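Local coordinates for ribosomal-protein-serine acetyltransferase, putative (Vibrio cholerae O1 biovar eltor, PDB 2FCK) that probably transfers an acetyl group from acetyl-CoA to the N-terminus of a protein, as a GNAT-family acetyltransferase whose true substrate is not established, at residues A[33-36]-A[37-40]; A[141-144]-A[145-148]; A[114-117]-A[118-122]; A[103-107]-A[108-112]. All blocks are in the same frame, centred on the assembly; numbering follows the deposited sequence.

Contact 1: residues A[33-36]-A[37-40]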
loop_
_atom_site.group_PDB
_atom_site.type_symbol
_atom_site.label_atom_id
_atom_site.label_comp_id
_atom_site.label_asym_id
_atom_site.label_seq_id
_atom_site.Cartn_x
_atom_site.Cartn_y
_atom_site.Cartn_z
ATOM N N ARG A 33 13.794 27.314 -0.686
ATOM C CA ARG A 33 14.494 28.383 0.001
ATOM C C ARG A 33 13.513 29.463 0.417
ATOM O O ARG A 33 13.785 30.186 1.386
ATOM C CB ARG A 33 15.574 29.000 -0.854
ATOM C CG ARG A 33 16.980 28.809 -0.346
ATOM C CD ARG A 33 17.566 27.567 -0.842
ATOM N NE ARG A 33 19.004 27.533 -0.568
ATOM C CZ ARG A 33 19.583 26.811 0.400
ATOM N NH1 ARG A 33 18.864 26.072 1.239
ATOM N NH2 ARG A 33 20.906 26.854 0.539
ATOM N N GLN A 34 12.437 29.624 -0.365
ATOM C CA GLN A 34 11.517 30.736 -0.113
ATOM C C GLN A 34 10.506 30.372 0.978
ATOM O O GLN A 34 9.867 31.282 1.524
ATOM C CB GLN A 34 10.748 31.145 -1.358
ATOM C CG GLN A 34 11.628 31.962 -2.309
ATOM C CD GLN A 34 12.211 33.197 -1.658
ATOM O OE1 GLN A 34 11.458 33.962 -1.040
ATOM N NE2 GLN A 34 13.541 33.464 -1.822
ATOM N N SER A 35 10.422 29.102 1.324
ATOM C CA SER A 35 9.412 28.663 2.286
ATOM C C SER A 35 9.919 28.675 3.734
ATOM O O SER A 35 10.971 28.115 4.033
ATOM C CB SER A 35 8.932 27.260 1.941
ATOM O OG SER A 35 8.094 26.815 3.013
ATOM N N GLN A 36 9.166 29.309 4.631
ATOM C CA GLN A 36 9.511 29.312 6.058
ATOM C C GLN A 36 9.543 27.897 6.648
ATOM O O GLN A 36 10.334 27.614 7.568
ATOM C CB GLN A 36 8.479 30.150 6.813
ATOM C CG GLN A 36 8.613 30.130 8.328
ATOM C CD GLN A 36 7.678 31.135 8.988
ATOM O OE1 GLN A 36 6.786 31.681 8.344
ATOM N NE2 GLN A 36 7.865 31.357 10.265
ATOM N N THR A 37 8.694 27.022 6.111
ATOM C CA THR A 37 8.413 25.717 6.753
ATOM C C THR A 37 8.659 24.447 5.947
ATOM O O THR A 37 8.781 23.377 6.545
ATOM C CB THR A 37 6.950 25.615 7.241
ATOM O OG1 THR A 37 6.069 25.718 6.109
ATOM C CG2 THR A 37 6.651 26.680 8.264
ATOM N N LEU A 38 8.681 24.516 4.612
ATOM C CA LEU A 38 8.820 23.289 3.822
ATOM C C LEU A 38 10.032 22.438 4.192
ATOM O O LEU A 38 9.934 21.204 4.191
ATOM C CB LEU A 38 8.826 23.603 2.313
ATOM C CG LEU A 38 7.450 23.893 1.687
ATOM C CD1 LEU A 38 7.620 24.396 0.259
ATOM C CD2 LEU A 38 6.626 22.630 1.651
ATOM N N HIS A 39 11.155 23.076 4.521
ATOM C CA HIS A 39 12.402 22.364 4.794
ATOM C C HIS A 39 12.211 21.291 5.870
ATOM O O HIS A 39 12.948 20.318 5.907
ATOM C CB HIS A 39 13.484 23.335 5.272
ATOM C CG HIS A 39 13.148 24.006 6.564
ATOM N ND1 HIS A 39 12.333 25.121 6.638
ATOM C CD2 HIS A 39 13.462 23.679 7.837
ATOM C CE1 HIS A 39 12.200 25.475 7.906
ATOM N NE2 HIS A 39 12.876 24.620 8.651
ATOM N N GLN A 40 11.236 21.459 6.743
ATOM C CA GLN A 40 11.147 20.527 7.851
ATOM C C GLN A 40 10.330 19.295 7.517
ATOM O O GLN A 40 10.400 18.305 8.244
ATOM C CB GLN A 40 10.591 21.198 9.082
ATOM C CG GLN A 40 9.141 21.499 9.036
ATOM C CD GLN A 40 8.740 22.488 10.127
ATOM O OE1 GLN A 40 8.948 22.240 11.322
ATOM N NE2 GLN A 40 8.145 23.599 9.722
HETATM O O HOH W 1 11.848 25.640 3.367
#

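Contact 2: residues A[141-144]-A[145-148]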
loop_
_atom_site.group_PDB
_atom_site.type_symbol
_atom_site.label_atom_id
_atom_site.label_comp_id
_atom_site.label_asym_id
_atom_site.label_seq_id
_atom_site.Cartn_x
_atom_site.Cartn_y
_atom_site.Cartn_z
ATOM N N PRO A 141 1.519 14.277 11.917
ATOM C CA PRO A 141 0.558 14.899 12.870
ATOM C C PRO A 141 0.890 16.357 13.222
ATOM O O PRO A 141 0.006 17.110 13.657
ATOM C CB PRO A 141 0.694 14.030 14.135
ATOM C CG PRO A 141 1.214 12.744 13.668
ATOM C CD PRO A 141 2.111 13.044 12.491
ATOM N N GLU A 142 2.140 16.765 13.027
ATOM C CA GLU A 142 2.547 18.131 13.415
ATOM C C GLU A 142 2.422 19.133 12.289
ATOM O O GLU A 142 2.703 20.309 12.485
ATOM C CB GLU A 142 3.984 18.143 13.891
ATOM C CG GLU A 142 4.256 17.281 15.062
ATOM C CD GLU A 142 5.347 17.897 15.877
ATOM O OE1 GLU A 142 5.001 18.663 16.806
ATOM O OE2 GLU A 142 6.543 17.680 15.537
ATOM N N ASN A 143 2.033 18.664 11.110
ATOM C CA ASN A 143 1.881 19.511 9.937
ATOM C C ASN A 143 0.393 19.800 9.706
ATOM O O ASN A 143 -0.286 19.183 8.889
ATOM C CB ASN A 143 2.542 18.831 8.708
ATOM C CG ASN A 143 2.626 19.752 7.458
ATOM O OD1 ASN A 143 3.356 19.441 6.483
ATOM N ND2 ASN A 143 1.879 20.823 7.447
ATOM N N VAL A 144 -0.121 20.758 10.451
ATOM C CA VAL A 144 -1.548 21.060 10.370
ATOM C C VAL A 144 -2.015 21.591 8.998
ATOM O O VAL A 144 -3.057 21.177 8.502
ATOM C CB VAL A 144 -1.978 21.970 11.548
ATOM C CG1 VAL A 144 -3.494 22.299 11.476
ATOM C CG2 VAL A 144 -1.607 21.287 12.874
ATOM N N PRO A 145 -1.252 22.505 8.364
ATOM C CA PRO A 145 -1.676 22.966 7.026
ATOM C C PRO A 145 -1.868 21.800 6.027
ATOM O O PRO A 145 -2.792 21.841 5.225
ATOM C CB PRO A 145 -0.550 23.924 6.611
ATOM C CG PRO A 145 -0.023 24.466 7.959
ATOM C CD PRO A 145 -0.045 23.212 8.829
ATOM N N SER A 146 -1.073 20.734 6.136
ATOM C CA SER A 146 -1.178 19.607 5.178
ATOM C C SER A 146 -2.478 18.831 5.453
ATOM O O SER A 146 -3.157 18.307 4.552
ATOM C CB SER A 146 0.045 18.656 5.262
ATOM O OG SER A 146 0.085 17.938 6.502
ATOM N N GLN A 147 -2.819 18.744 6.734
ATOM C CA GLN A 147 -4.078 18.110 7.115
ATOM C C GLN A 147 -5.267 18.934 6.611
ATOM O O GLN A 147 -6.222 18.372 6.054
ATOM C CB GLN A 147 -4.145 17.975 8.646
ATOM C CG GLN A 147 -3.006 17.150 9.210
ATOM C CD GLN A 147 -2.799 17.341 10.714
ATOM O OE1 GLN A 147 -3.767 17.579 11.473
ATOM N NE2 GLN A 147 -1.541 17.287 11.158
ATOM N N ALA A 148 -5.192 20.253 6.826
ATOM C CA ALA A 148 -6.266 21.192 6.457
ATOM C C ALA A 148 -6.506 21.083 4.926
ATOM O O ALA A 148 -7.648 21.090 4.482
ATOM C CB ALA A 148 -5.899 22.649 6.870
#

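Contact 3: residues A[114-117]-A[118-122]. With NO3 (nitrate ion), chain D.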
loop_
_atom_site.group_PDB
_atom_site.type_symbol
_atom_site.label_atom_id
_atom_site.label_comp_id
_atom_site.label_asym_id
_atom_site.label_seq_id
_atom_site.Cartn_x
_atom_site.Cartn_y
_atom_site.Cartn_z
ATOM N N TYR A 114 -4.080 27.193 -4.892
ATOM C CA TYR A 114 -3.292 26.298 -5.772
ATOM C C TYR A 114 -3.203 24.877 -5.230
ATOM O O TYR A 114 -3.179 23.905 -6.005
ATOM C CB TYR A 114 -1.874 26.811 -5.996
ATOM C CG TYR A 114 -1.781 28.046 -6.911
ATOM C CD1 TYR A 114 -0.562 28.676 -7.113
ATOM C CD2 TYR A 114 -2.898 28.541 -7.562
ATOM C CE1 TYR A 114 -0.438 29.771 -7.963
ATOM C CE2 TYR A 114 -2.795 29.654 -8.427
ATOM C CZ TYR A 114 -1.561 30.258 -8.604
ATOM O OH TYR A 114 -1.464 31.353 -9.440
ATOM N N GLY A 115 -3.116 24.747 -3.907
ATOM C CA GLY A 115 -3.033 23.391 -3.337
ATOM C C GLY A 115 -4.286 22.568 -3.607
ATOM O O GLY A 115 -4.224 21.392 -4.014
ATOM N N LYS A 116 -5.436 23.210 -3.449
ATOM C CA LYS A 116 -6.712 22.536 -3.700
ATOM C C LYS A 116 -6.848 22.247 -5.218
ATOM O O LYS A 116 -7.257 21.142 -5.603
ATOM C CB LYS A 116 -7.895 23.394 -3.213
ATOM C CG LYS A 116 -9.215 22.637 -3.322
ATOM C CD LYS A 116 -10.352 23.490 -2.802
ATOM C CE LYS A 116 -11.679 22.813 -2.988
ATOM N NZ LYS A 116 -12.716 23.790 -2.521
ATOM N N GLU A 117 -6.442 23.177 -6.060
ATOM C CA GLU A 117 -6.566 22.980 -7.496
ATOM C C GLU A 117 -5.639 21.827 -7.962
ATOM O O GLU A 117 -6.063 20.950 -8.706
ATOM C CB GLU A 117 -6.227 24.293 -8.242
ATOM C CG GLU A 117 -6.408 24.226 -9.757
ATOM C CD GLU A 117 -6.230 25.597 -10.387
ATOM O OE1 GLU A 117 -6.501 26.612 -9.711
ATOM O OE2 GLU A 117 -5.806 25.683 -11.548
ATOM N N ALA A 118 -4.379 21.825 -7.527
ATOM C CA ALA A 118 -3.437 20.785 -7.929
ATOM C C ALA A 118 -3.828 19.392 -7.367
ATOM O O ALA A 118 -3.816 18.374 -8.078
ATOM C CB ALA A 118 -2.031 21.169 -7.455
ATOM N N LEU A 119 -4.152 19.345 -6.074
ATOM C CA LEU A 119 -4.432 18.046 -5.471
ATOM C C LEU A 119 -5.749 17.477 -5.999
ATOM O O LEU A 119 -5.866 16.274 -6.269
ATOM C CB LEU A 119 -4.392 18.128 -3.921
ATOM C CG LEU A 119 -4.586 16.834 -3.156
ATOM C CD1 LEU A 119 -3.486 15.876 -3.531
ATOM C CD2 LEU A 119 -4.532 17.131 -1.630
ATOM N N THR A 120 -6.742 18.360 -6.217
ATOM C CA THR A 120 -8.001 17.877 -6.788
ATOM C C THR A 120 -7.781 17.324 -8.213
ATOM O O THR A 120 -8.355 16.284 -8.566
ATOM C CB THR A 120 -9.059 19.017 -6.814
ATOM O OG1 THR A 120 -9.388 19.358 -5.444
ATOM C CG2 THR A 120 -10.339 18.585 -7.559
ATOM N N ALA A 121 -6.909 17.982 -8.990
ATOM C CA ALA A 121 -6.587 17.493 -10.357
ATOM C C ALA A 121 -6.040 16.065 -10.276
ATOM O O ALA A 121 -6.469 15.153 -11.027
ATOM C CB ALA A 121 -5.577 18.434 -11.010
ATOM N N LEU A 122 -5.172 15.852 -9.279
ATOM C CA LEU A 122 -4.539 14.538 -9.170
ATOM C C LEU A 122 -5.563 13.494 -8.721
ATOM O O LEU A 122 -5.605 12.365 -9.215
ATOM C CB LEU A 122 -3.341 14.610 -8.212
ATOM C CG LEU A 122 -2.576 13.279 -8.070
ATOM C CD1 LEU A 122 -2.007 12.833 -9.434
ATOM C CD2 LEU A 122 -1.457 13.367 -7.003
HETATM N N NO3 D . -5.136 25.401 -0.844
HETATM O O1 NO3 D . -3.885 25.182 -0.313
HETATM O O2 NO3 D . -6.304 25.320 -0.131
HETATM O O3 NO3 D . -5.270 25.681 -2.163
#

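Contact 4: residues A[103-107]-A[108-112]. With NO3 (nitrate ion), chain L; NO3 (nitrate ion), chain C.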
loop_
_atom_site.group_PDB
_atom_site.type_symbol
_atom_site.label_atom_id
_atom_site.label_comp_id
_atom_site.label_asym_id
_atom_site.label_seq_id
_atom_site.Cartn_x
_atom_site.Cartn_y
_atom_site.Cartn_z
ATOM N N TYR A 103 1.967 15.387 -1.086
ATOM C CA TYR A 103 2.032 16.707 -1.690
ATOM C C TYR A 103 2.739 17.687 -0.751
ATOM O O TYR A 103 2.850 17.430 0.469
ATOM C CB TYR A 103 0.610 17.297 -2.010
ATOM C CG TYR A 103 -0.317 17.140 -0.795
ATOM C CD1 TYR A 103 -0.372 18.122 0.181
ATOM C CD2 TYR A 103 -1.077 15.990 -0.644
ATOM C CE1 TYR A 103 -1.223 17.950 1.344
ATOM C CE2 TYR A 103 -1.917 15.798 0.489
ATOM C CZ TYR A 103 -1.969 16.770 1.459
ATOM O OH TYR A 103 -2.814 16.578 2.551
ATOM N N TRP A 104 3.187 18.796 -1.319
ATOM C CA TRP A 104 3.665 19.894 -0.490
ATOM C C TRP A 104 3.494 21.147 -1.318
ATOM O O TRP A 104 3.750 21.157 -2.497
ATOM C CB TRP A 104 5.101 19.671 0.013
ATOM C CG TRP A 104 6.126 19.274 -0.996
ATOM C CD1 TRP A 104 6.565 18.034 -1.269
ATOM C CD2 TRP A 104 6.853 20.169 -1.845
ATOM N NE1 TRP A 104 7.549 18.087 -2.248
ATOM C CE2 TRP A 104 7.742 19.389 -2.611
ATOM C CE3 TRP A 104 6.848 21.560 -2.011
ATOM C CZ2 TRP A 104 8.621 19.957 -3.549
ATOM C CZ3 TRP A 104 7.722 22.131 -2.925
ATOM C CH2 TRP A 104 8.588 21.324 -3.693
ATOM N N ILE A 105 2.946 22.194 -0.707
ATOM C CA ILE A 105 2.665 23.393 -1.476
ATOM C C ILE A 105 3.185 24.567 -0.644
ATOM O O ILE A 105 2.993 24.580 0.573
ATOM C CB ILE A 105 1.119 23.608 -1.710
ATOM C CG1 ILE A 105 0.473 22.388 -2.401
ATOM C CG2 ILE A 105 0.850 24.906 -2.484
ATOM C CD1 ILE A 105 0.822 22.274 -3.883
ATOM N N GLY A 106 3.855 25.498 -1.317
ATOM C CA GLY A 106 4.410 26.664 -0.653
ATOM C C GLY A 106 3.288 27.489 -0.061
ATOM O O GLY A 106 2.231 27.672 -0.677
ATOM N N ASP A 107 3.556 27.956 1.160
ATOM C CA ASP A 107 2.728 28.752 2.013
ATOM C C ASP A 107 1.933 29.854 1.223
ATOM O O ASP A 107 0.695 29.939 1.310
ATOM C CB ASP A 107 3.666 29.304 3.147
ATOM C CG ASP A 107 4.816 28.259 3.592
ATOM O OD1 ASP A 107 5.201 28.200 4.804
ATOM O OD2 ASP A 107 5.358 27.469 2.764
ATOM N N ARG A 108 2.626 30.626 0.385
ATOM C CA ARG A 108 2.025 31.763 -0.334
ATOM C C ARG A 108 1.020 31.327 -1.413
ATOM O O ARG A 108 0.120 32.104 -1.789
ATOM C CB ARG A 108 3.122 32.622 -0.935
ATOM C CG ARG A 108 3.365 32.403 -2.422
ATOM C CD ARG A 108 4.474 33.291 -2.943
ATOM N NE ARG A 108 5.762 32.873 -2.415
ATOM C CZ ARG A 108 6.539 33.622 -1.656
ATOM N NH1 ARG A 108 7.682 33.100 -1.207
ATOM N NH2 ARG A 108 6.175 34.874 -1.334
ATOM N N TYR A 109 1.165 30.081 -1.876
ATOM C CA TYR A 109 0.364 29.538 -2.990
ATOM C C TYR A 109 -0.907 28.810 -2.508
ATOM O O TYR A 109 -1.942 28.771 -3.196
ATOM C CB TYR A 109 1.236 28.626 -3.871
ATOM C CG TYR A 109 2.432 29.370 -4.444
ATOM C CD1 TYR A 109 2.245 30.459 -5.277
ATOM C CD2 TYR A 109 3.742 29.027 -4.079
ATOM C CE1 TYR A 109 3.319 31.184 -5.783
ATOM C CE2 TYR A 109 4.847 29.757 -4.588
ATOM C CZ TYR A 109 4.618 30.837 -5.430
ATOM O OH TYR A 109 5.676 31.571 -5.961
ATOM N N GLN A 110 -0.820 28.258 -1.315
ATOM C CA GLN A 110 -2.010 27.752 -0.609
ATOM C C GLN A 110 -3.062 28.864 -0.443
ATOM O O GLN A 110 -4.256 28.679 -0.680
ATOM C CB GLN A 110 -1.603 27.216 0.756
ATOM C CG GLN A 110 -0.764 25.945 0.652
ATOM C CD GLN A 110 -0.645 25.213 1.980
ATOM O OE1 GLN A 110 -1.498 25.360 2.862
ATOM N NE2 GLN A 110 0.418 24.419 2.131
ATOM N N ARG A 111 -2.599 30.031 -0.047
ATOM C CA ARG A 111 -3.473 31.195 0.051
ATOM C C ARG A 111 -4.281 31.458 -1.257
ATOM O O ARG A 111 -5.406 31.956 -1.209
ATOM C CB ARG A 111 -2.609 32.400 0.475
ATOM C CG ARG A 111 -3.239 33.783 0.465
ATOM C CD ARG A 111 -2.255 34.821 1.066
ATOM N NE ARG A 111 -1.397 34.184 2.077
ATOM C CZ ARG A 111 -0.062 34.205 2.085
ATOM N NH1 ARG A 111 0.611 34.863 1.144
ATOM N NH2 ARG A 111 0.604 33.562 3.049
ATOM N N GLN A 112 -3.707 31.143 -2.412
ATOM C CA GLN A 112 -4.400 31.336 -3.702
ATOM C C GLN A 112 -5.265 30.136 -4.178
ATOM O O GLN A 112 -5.850 30.175 -5.274
ATOM C CB GLN A 112 -3.375 31.686 -4.784
ATOM C CG GLN A 112 -2.637 33.001 -4.527
ATOM C CD GLN A 112 -1.546 33.241 -5.536
ATOM O OE1 GLN A 112 -1.823 33.526 -6.710
ATOM N NE2 GLN A 112 -0.290 33.140 -5.091
HETATM N N NO3 L . 5.853 30.002 0.192
HETATM O O1 NO3 L . 5.254 30.603 1.297
HETATM O O2 NO3 L . 7.178 29.608 0.246
HETATM O O3 NO3 L . 5.121 29.785 -0.965
HETATM N N NO3 C . 1.170 21.383 2.095
HETATM O O1 NO3 C . 2.426 21.976 2.092
HETATM O O2 NO3 C . 1.009 20.157 2.710
HETATM O O3 NO3 C . 0.075 21.974 1.485
#

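Contact 1: residues A[33-36]-A[37-40]
The hydroxyl of S35 meets two backbone amides of the next turn, those of T37 and L38, and serves as acceptor for both. The bond from L38 N to S35 OG is the shorter and straighter, 2.9 Å with an N-H...O angle of 164°; T37 N reaches the same OG from 3.2 Å. OG can sit in front of both amides because it lies anti to its own backbone N (chi1 172°), beside the carbonyl carbon and facing the residues that follow. With the carboxylate of D107 as a further hydrogen-bond partner, S35 OG is held by three groups, and D107 also takes the hydroxyl of T37. The bond to T37 N makes this an ST turn, and the one to L38 N adds the i+3 reach familiar from helix N-caps. The turn lies in the loop between helices 25-33 and 51-66 of the GNAT domain, where residues 38-40 adopt helical backbone angles. Here Q40 N bonds to T37 O at 3.1 Å. A water spans the turn as well: it donates to S35 O at 2.7 Å and accepts from H39 N at 2.9 Å. Apolar contact is slight. The buried side chain of L38 comes alongside S35, with L38 CD1 3.6 Å from S35 CB.

Contact 2: residues A[141-144]-A[145-148]
Between V144 and A148 the backbone already closes a regular helical turn, A148 N giving its hydrogen to V144 O at 2.9 Å with an N-H...O angle of 164°. Helix 144-152, which follows strand 134-139 in the GNAT fold, starts here with N143 at its N-cap, and P145 fits in the first turn, where its missing N-H breaks no helical bond. The carbonyl of N143 is the polar focus of this helix start. In one of its two conformers, so with less certainty, S146 OG donates to N143 O at 2.7 Å from a direction tilted 20° out of the carbonyl plane. S146 N and Q147 N add only weak bonds to N143 O. Q147 also folds back over the approach to the helix: its CG lies 3.4 Å from N143 O, and the extended chain beyond CG carries the amide to the preceding loop. There NE2 finds its stronger partner in the carbonyl of D140, and the side chain packs on C139, I175 and F177, tying the helix start to strands 134-139 and 170-179, while V144 CB touches the proline ring at P145 CD, 3.6 Å away. The second bond of the Q147 amide, weak and bent to 145°, runs from NE2 to P141 O over 2.9 Å.

Contact 3: residues A[114-117]-A[118-122]
K116 O is gripped twice by T120, once by the backbone and once by the hydroxyl. T120 OG1 donates to K116 O at 2.8 Å, and T120 N does so at 2.9 Å; the two donors arrive from opposite faces of the carbonyl plane, each tilted 30° from it. The hydroxyl is brought there by a chi1 of -66°, which places OG1 beside the backbone N of T120 and leaves CG2 anti to that nitrogen. Alongside, the extended chain of K116 runs in the same direction as T120, K116 CG lying 3.9 Å from T120 OG1. The remaining i to i+4 bonds are regular, for example A118 N to Y114 O. The Q-x-x-G-x-G pattern, from Q110 to G115, which in GNAT enzymes binds the pyrophosphate of the coenzyme, runs into the start of helix 114-129. A nitrate, probably from the crystallisation liquor, lies at the N-terminal end of the helix. K116 N donates to nitrate O3 at 2.8 Å with an angle of 163°, R152 NE is a further partner of the ion, and G115, having no side chain, lets it approach the backbone closely. The position is consistent with a site for a phosphate of acetyl-CoA. The inward face of the helix carries A118, L119 and L122, resting on V87, Y103, I89 and L101. Toward strand 15-18, the extended E117 lies against L15 and ends at R14, in a salt bridge, and at T12, while Y114 OH bonds to E77.

Contact 4: residues A[103-107]-A[108-112]
I105 and Q110 pass each other at a slant, the branch I105 CG2 meeting Q110 CG at 3.7 Å, and the glutamine amide then turns back onto the strand. Q110 NE2 donates to I105 O at 3.0 Å from above the carbonyl plane, 40° out of it. With chi1 at -69° and an extended chain beyond, Q110 reaches from the helix to the last residue of strand 98-105. The same I105 CG2 also touches Y109 CB at 4.0 Å. R108 CG sits 3.4 Å above the centre of the Y109 ring, put there by an unusual chi1; the bend at chi3 then brings the edge of the guanidinium to Y109 CE2. G106, the N-cap, offers its carbonyl to two amides, Y109 N at 2.9 Å and Q110 N at 3.2 Å. Two nitrates, probably from the crystallisation liquor, bind at the backbone here. One takes a nearly straight bond (175°) from I105 N to its O1 at 2.9 Å; this strand end borders the acetyl-CoA cleft in GNAT enzymes, so the ion may mark part of that pocket. The other accepts from R108 N through O3 at 3.0 Å. The D107 carboxylate is engaged by the loop after helix 25-33. In the fold, strand 98-105 pairs antiparallel with strand 83-93, on whose V84 Y109 packs, and parallel with 134-139, while Q110 touches P145 and R152 of helix 144-152.

How the contacts relate
Contacts 1 and 2 lie at the surface, whereas contacts 3 and 4 are partly buried beside the central sheet. Contact 1 is a loop turn, contacts 2 and 3 are helix starts, and contact 4 is the turn from a strand into a short helix. Contact 4 is the hub: it touches the other three, with Y103 OH bonding to S146 O in contact 2 and Y109 O receiving Y114 N of contact 3. Contacts 1 and 3 do not touch, their nearest atoms being about 11 Å apart. In contact 1 a serine hydroxyl accepts from backbone amides; in contact 3, and in one conformer in contact 2, a hydroxyl donates to a backbone carbonyl instead. Bound nitrate meets backbone N-H groups in contacts 3 and 4.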